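Long-range contacts in trans-2-enoyl-CoA reductase (Treponema denticola ATCC 35405, PDB 4GGO), which catalyses the NADH-dependent reduction of the carbon-carbon double bond of crotonyl-CoA to give butyryl-CoA, a step of bacterial type II fatty acid synthesis: residues A[124-129]-A[211-216]; A[296-301]-A[347-352]. All blocks are in the same frame, centred on the assembly; numbering follows the deposited sequence.

Contact 1: A[124-129]-A[211-216]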
loop_
_atom_site.group_PDB
_atom_site.type_symbol
_atom_site.label_atom_id
_atom_site.label_comp_id
_atom_site.label_asym_id
_atom_site.label_seq_id
_atom_site.Cartn_x
_atom_site.Cartn_y
_atom_site.Cartn_z
ATOM N N ASP A 124 -4.676 -17.344 12.226
ATOM C CA ASP A 124 -3.747 -18.466 12.134
ATOM C C ASP A 124 -4.177 -19.459 11.057
ATOM O O ASP A 124 -3.357 -20.227 10.552
ATOM C CB ASP A 124 -3.616 -19.179 13.482
ATOM C CG ASP A 124 -2.810 -18.381 14.490
ATOM O OD1 ASP A 124 -1.922 -17.608 14.070
ATOM O OD2 ASP A 124 -3.060 -18.529 15.704
ATOM N N GLU A 125 -5.462 -19.443 10.711
ATOM C CA GLU A 125 -5.986 -20.327 9.676
ATOM C C GLU A 125 -5.383 -19.977 8.323
ATOM O O GLU A 125 -4.944 -20.855 7.580
ATOM C CB GLU A 125 -7.512 -20.233 9.596
ATOM C CG GLU A 125 -8.223 -20.293 10.937
ATOM C CD GLU A 125 -8.475 -18.917 11.522
ATOM O OE1 GLU A 125 -7.729 -18.513 12.440
ATOM O OE2 GLU A 125 -9.422 -18.241 11.066
ATOM N N ILE A 126 -5.368 -18.685 8.007
ATOM C CA ILE A 126 -4.806 -18.207 6.749
ATOM C C ILE A 126 -3.303 -18.460 6.688
ATOM O O ILE A 126 -2.772 -18.847 5.645
ATOM C CB ILE A 126 -5.124 -16.714 6.523
ATOM C CG1 ILE A 126 -6.611 -16.542 6.207
ATOM C CG2 ILE A 126 -4.280 -16.140 5.397
ATOM C CD1 ILE A 126 -7.098 -17.425 5.078
ATOM N N LYS A 127 -2.623 -18.258 7.813
ATOM C CA LYS A 127 -1.203 -18.576 7.907
ATOM C C LYS A 127 -0.966 -20.062 7.654
ATOM O O LYS A 127 0.015 -20.444 7.014
ATOM C CB LYS A 127 -0.645 -18.176 9.275
ATOM C CG LYS A 127 -0.517 -16.672 9.485
ATOM C CD LYS A 127 0.052 -16.355 10.860
ATOM C CE LYS A 127 0.242 -14.857 11.056
ATOM N NZ LYS A 127 -1.041 -14.104 10.961
ATOM N N ALA A 128 -1.875 -20.895 8.153
ATOM C CA ALA A 128 -1.779 -22.338 7.966
ATOM C C ALA A 128 -1.932 -22.715 6.495
ATOM O O ALA A 128 -1.242 -23.607 6.002
ATOM C CB ALA A 128 -2.824 -23.056 8.813
ATOM N N GLN A 129 -2.835 -22.031 5.801
ATOM C CA GLN A 129 -3.058 -22.284 4.381
ATOM C C GLN A 129 -1.831 -21.898 3.559
ATOM O O GLN A 129 -1.516 -22.545 2.559
ATOM C CB GLN A 129 -4.293 -21.529 3.883
ATOM C CG GLN A 129 -5.586 -21.925 4.582
ATOM C CD GLN A 129 -6.803 -21.230 4.005
ATOM O OE1 GLN A 129 -6.834 -20.887 2.824
ATOM N NE2 GLN A 129 -7.812 -21.013 4.840
ATOM N N GLU A 211 5.505 -9.958 12.772
ATOM C CA GLU A 211 6.424 -10.820 13.501
ATOM C C GLU A 211 5.840 -12.221 13.657
ATOM O O GLU A 211 6.567 -13.213 13.632
ATOM C CB GLU A 211 6.743 -10.217 14.871
ATOM C CG GLU A 211 7.891 -10.895 15.601
ATOM C CD GLU A 211 8.268 -10.180 16.883
ATOM O OE1 GLU A 211 7.387 -9.532 17.486
ATOM O OE2 GLU A 211 9.448 -10.257 17.284
ATOM N N ARG A 212 4.522 -12.295 13.807
ATOM C CA ARG A 212 3.842 -13.578 13.934
ATOM C C ARG A 212 3.955 -14.369 12.634
ATOM O O ARG A 212 4.177 -15.579 12.655
ATOM C CB ARG A 212 2.373 -13.378 14.312
ATOM C CG ARG A 212 1.685 -14.638 14.820
ATOM C CD ARG A 212 0.220 -14.379 15.135
ATOM N NE ARG A 212 -0.442 -15.552 15.702
ATOM C CZ ARG A 212 -0.671 -15.728 17.000
ATOM N NH1 ARG A 212 -0.296 -14.804 17.874
ATOM N NH2 ARG A 212 -1.281 -16.827 17.424
ATOM N N TRP A 213 3.805 -13.677 11.508
ATOM C CA TRP A 213 3.972 -14.297 10.197
ATOM C C TRP A 213 5.378 -14.864 10.039
ATOM O O TRP A 213 5.552 -16.003 9.609
ATOM C CB TRP A 213 3.695 -13.291 9.078
ATOM C CG TRP A 213 2.263 -13.229 8.642
ATOM C CD1 TRP A 213 1.322 -12.325 9.040
ATOM C CD2 TRP A 213 1.609 -14.106 7.717
ATOM N NE1 TRP A 213 0.121 -12.586 8.424
ATOM C CE2 TRP A 213 0.272 -13.675 7.605
ATOM C CE3 TRP A 213 2.024 -15.216 6.975
ATOM C CZ2 TRP A 213 -0.652 -14.315 6.781
ATOM C CZ3 TRP A 213 1.106 -15.848 6.156
ATOM C CH2 TRP A 213 -0.216 -15.396 6.066
ATOM N N ILE A 214 6.377 -14.062 10.397
ATOM C CA ILE A 214 7.773 -14.459 10.248
ATOM C C ILE A 214 8.145 -15.630 11.155
ATOM O O ILE A 214 8.749 -16.603 10.703
ATOM C CB ILE A 214 8.729 -13.279 10.520
ATOM C CG1 ILE A 214 8.439 -12.125 9.556
ATOM C CG2 ILE A 214 10.177 -13.724 10.400
ATOM C CD1 ILE A 214 8.542 -12.508 8.096
ATOM N N LYS A 215 7.781 -15.535 12.431
ATOM C CA LYS A 215 8.114 -16.574 13.404
ATOM C C LYS A 215 7.494 -17.927 13.058
ATOM O O LYS A 215 8.119 -18.969 13.256
ATOM C CB LYS A 215 7.708 -16.145 14.819
ATOM C CG LYS A 215 8.538 -14.998 15.380
ATOM C CD LYS A 215 8.033 -14.563 16.748
ATOM C CE LYS A 215 8.284 -15.628 17.801
ATOM N NZ LYS A 215 9.739 -15.850 18.030
ATOM N N GLN A 216 6.270 -17.910 12.538
ATOM C CA GLN A 216 5.603 -19.142 12.128
ATOM C C GLN A 216 6.267 -19.752 10.896
ATOM O O GLN A 216 6.472 -20.964 10.827
ATOM C CB GLN A 216 4.115 -18.906 11.861
ATOM C CG GLN A 216 3.276 -18.712 13.115
ATOM C CD GLN A 216 1.787 -18.805 12.838
ATOM O OE1 GLN A 216 1.370 -19.285 11.784
ATOM N NE2 GLN A 216 0.977 -18.343 13.783
#
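K127 lies across one face of the W213 indole and forms the tightly packed half of this helix pair. Its CG sits over the six-membered ring, and the aliphatic chain then runs across the indole until CE stands almost squarely above the five-membered ring, 3.4 Å from its centroid and 7° off the normal. The chain is extended up to CE and turns only at the last torsion, which leaves NZ 3.6 Å from the same centroid in a cation-pi contact. NZ and W213 NE1 are both donors and are not bonded to each other; NZ instead makes a salt bridge to D209 and a hydrogen bond to the carbonyl of A121, an NAD(+)-binding residue, and NE1 reaches that carbonyl only weakly. The pair thus sits beside the cofactor site. At the indole edge, I126 CG2 touches W213 CH2 at 4.2 Å.

The other half is polar and nearer the solvent. R212 grips D124 side-on, the carboxylate and guanidinium planes nearly coplanar. R212 NE to D124 OD1 is nearly straight (162°). R212 NH2 reaches D124 OD2 at 3.0 Å, and both bonds use syn lone pairs. Q216 NE2 adds a bond to D124 OD1 from above the carboxylate plane, so that oxygen accepts twice and the carboxylate is restrained in rotation. The other end of this amide, Q216 OE1, lies against K127 CD at 3.3 Å. R212 NH2 has a second carboxylate partner in D157, and P156 packs on both D124 and R212.

The short helical segments cross at -40° with axes 11.1 Å apart, a spacing filled by long side chains. Within the Rossmann-type fold, I126 reaches I117 of strand 114-118, W213 packs on L54 and L56 of strand 52-56, and I214 touches L263 of helix 248-266.

Contact 2: A[296-301]-A[347-352]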
loop_
_atom_site.group_PDB
_atom_site.type_symbol
_atom_site.label_atom_id
_atom_site.label_comp_id
_atom_site.label_asym_id
_atom_site.label_seq_id
_atom_site.Cartn_x
_atom_site.Cartn_y
_atom_site.Cartn_z
ATOM N N ALA A 296 -2.665 16.798 -2.803
ATOM C CA ALA A 296 -3.035 17.522 -4.016
ATOM C C ALA A 296 -1.937 18.508 -4.409
ATOM O O ALA A 296 -1.629 18.676 -5.589
ATOM C CB ALA A 296 -4.358 18.246 -3.822
ATOM N N SER A 297 -1.347 19.151 -3.407
ATOM C CA SER A 297 -0.255 20.083 -3.637
ATOM C C SER A 297 1.021 19.332 -3.999
ATOM O O SER A 297 1.788 19.774 -4.854
ATOM C CB SER A 297 -0.024 20.948 -2.398
ATOM O OG SER A 297 -1.217 21.615 -2.021
ATOM N N LEU A 298 1.238 18.196 -3.342
ATOM C CA LEU A 298 2.413 17.367 -3.587
ATOM C C LEU A 298 2.401 16.822 -5.008
ATOM O O LEU A 298 3.420 16.845 -5.697
ATOM C CB LEU A 298 2.477 16.208 -2.589
ATOM C CG LEU A 298 3.717 15.315 -2.662
ATOM C CD1 LEU A 298 4.947 16.067 -2.171
ATOM C CD2 LEU A 298 3.513 14.034 -1.866
ATOM N N PHE A 299 1.243 16.329 -5.441
ATOM C CA PHE A 299 1.090 15.803 -6.793
ATOM C C PHE A 299 1.402 16.892 -7.815
ATOM O O PHE A 299 2.077 16.648 -8.815
ATOM C CB PHE A 299 -0.330 15.274 -7.024
ATOM C CG PHE A 299 -0.681 14.062 -6.197
ATOM C CD1 PHE A 299 0.285 13.390 -5.465
ATOM C CD2 PHE A 299 -1.984 13.590 -6.166
ATOM C CE1 PHE A 299 -0.044 12.277 -4.709
ATOM C CE2 PHE A 299 -2.318 12.478 -5.413
ATOM C CZ PHE A 299 -1.345 11.821 -4.686
ATOM N N LYS A 300 0.910 18.097 -7.550
ATOM C CA LYS A 300 1.127 19.235 -8.434
ATOM C C LYS A 300 2.612 19.563 -8.565
ATOM O O LYS A 300 3.139 19.682 -9.672
ATOM C CB LYS A 300 0.371 20.456 -7.914
ATOM C CG LYS A 300 0.452 21.669 -8.825
ATOM C CD LYS A 300 -0.240 21.400 -10.149
ATOM C CE LYS A 300 -0.430 22.679 -10.944
ATOM N NZ LYS A 300 -1.210 22.444 -12.192
ATOM N N VAL A 301 3.278 19.703 -7.426
ATOM C CA VAL A 301 4.692 20.049 -7.394
ATOM C C VAL A 301 5.566 18.970 -8.032
ATOM O O VAL A 301 6.438 19.269 -8.850
ATOM C CB VAL A 301 5.166 20.308 -5.947
ATOM C CG1 VAL A 301 6.675 20.461 -5.894
ATOM C CG2 VAL A 301 4.478 21.543 -5.375
ATOM N N GLU A 347 14.053 18.780 0.151
ATOM C CA GLU A 347 13.844 20.145 0.616
ATOM C C GLU A 347 13.161 21.010 -0.439
ATOM O O GLU A 347 12.244 21.768 -0.129
ATOM C CB GLU A 347 15.173 20.777 1.033
ATOM C CG GLU A 347 15.027 22.174 1.616
ATOM C CD GLU A 347 16.353 22.868 1.820
ATOM O OE1 GLU A 347 17.219 22.311 2.526
ATOM O OE2 GLU A 347 16.528 23.978 1.277
ATOM N N ASP A 348 13.604 20.883 -1.686
ATOM C CA ASP A 348 13.049 21.686 -2.770
ATOM C C ASP A 348 11.580 21.345 -3.020
ATOM O O ASP A 348 10.781 22.214 -3.373
ATOM C CB ASP A 348 13.887 21.531 -4.045
ATOM C CG ASP A 348 13.778 20.148 -4.659
ATOM O OD1 ASP A 348 14.293 19.178 -4.059
ATOM O OD2 ASP A 348 13.190 20.033 -5.755
ATOM N N VAL A 349 11.226 20.080 -2.820
ATOM C CA VAL A 349 9.840 19.656 -2.952
ATOM C C VAL A 349 8.986 20.201 -1.809
ATOM O O VAL A 349 7.948 20.815 -2.042
ATOM C CB VAL A 349 9.711 18.119 -3.010
ATOM C CG1 VAL A 349 8.245 17.700 -2.899
ATOM C CG2 VAL A 349 10.331 17.579 -4.294
ATOM N N GLN A 350 9.438 19.984 -0.576
ATOM C CA GLN A 350 8.676 20.377 0.608
ATOM C C GLN A 350 8.470 21.888 0.722
ATOM O O GLN A 350 7.421 22.345 1.175
ATOM C CB GLN A 350 9.335 19.832 1.879
ATOM C CG GLN A 350 9.181 18.326 2.053
ATOM C CD GLN A 350 7.728 17.897 2.137
ATOM O OE1 GLN A 350 6.949 18.444 2.919
ATOM N NE2 GLN A 350 7.351 16.919 1.319
ATOM N N LYS A 351 9.469 22.662 0.312
ATOM C CA LYS A 351 9.343 24.111 0.348
ATOM C C LYS A 351 8.350 24.604 -0.699
ATOM O O LYS A 351 7.587 25.536 -0.455
ATOM C CB LYS A 351 10.708 24.780 0.182
ATOM C CG LYS A 351 11.591 24.644 1.411
ATOM C CD LYS A 351 12.782 25.584 1.355
ATOM C CE LYS A 351 13.691 25.255 0.187
ATOM N NZ LYS A 351 14.943 26.058 0.230
ATOM N N ALA A 352 8.352 23.961 -1.863
ATOM C CA ALA A 352 7.408 24.299 -2.919
ATOM C C ALA A 352 5.980 23.930 -2.515
ATOM O O ALA A 352 5.034 24.666 -2.799
ATOM C CB ALA A 352 7.792 23.604 -4.214
#
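L298 and V349 meet through single methyl groups, CD1 of the leucine lying 3.8 Å from CG1 of the valine. One turn of helix 291-305 supplies this side of the contact. Its S297 stays short of residues 347-352 but packs against V353 and M357 farther along helix 347-359, and its hydroxyl is hydrogen-bonded to the carbonyl of L293. At L298, CG stands opposite the backbone N (chi1 -176°), which carries the branched end across to the valine although the CB bond itself does not aim at the partner helix. The same CD1 brushes the amide of Q350 at 4.3 Å from NE2. That amide is held elsewhere, by the carbonyl of E344 and the hydroxyl of Y294.

The two segments run at 127° to one another with 9.7 Å between their axes, an oblique packing of two helices through small aliphatic side chains. It joins helix 291-305 of the catalytic region to helix 347-359 of the region related to enoyl reductase FAD-binding domains.

One turn after S297 and L298 comes V301, whose CB bond points toward the partner. Both its methyls bear on A352: CG1 lies 3.7 Å from A352 CB, while CG2 is 4.0 Å from the carbonyl carbon of A352. The small alanine lets the backbones draw close here, V301 CA and A352 CA being 6.7 Å apart. V301 CG1 also faces the V349 carbonyl oxygen at 4.1 Å. V353 continues the apolar surface against both L298 and V301, and V349 in turn touches M302 and K305 of helix 291-305.

In the fold
Contacts 1 and 2 lie on opposite sides of the centre of the single chain, their own centres 40 Å apart and their nearest atoms about 28 Å apart, so they never touch. In sequence, contact 1 closes before contact 2 opens. Each comes near different residues of the binding sites. Contact 1 is on the cofactor side: the W213 side chain is about 4 Å from that of A121 and about 5 Å from that of L148, both NAD(+)-binding residues. Contact 2 lies near the substrate-binding residue Y234, the L298 side chain being about 5 Å from that of Y234 and about 8 Å from that of L280, another NAD(+)-binding residue.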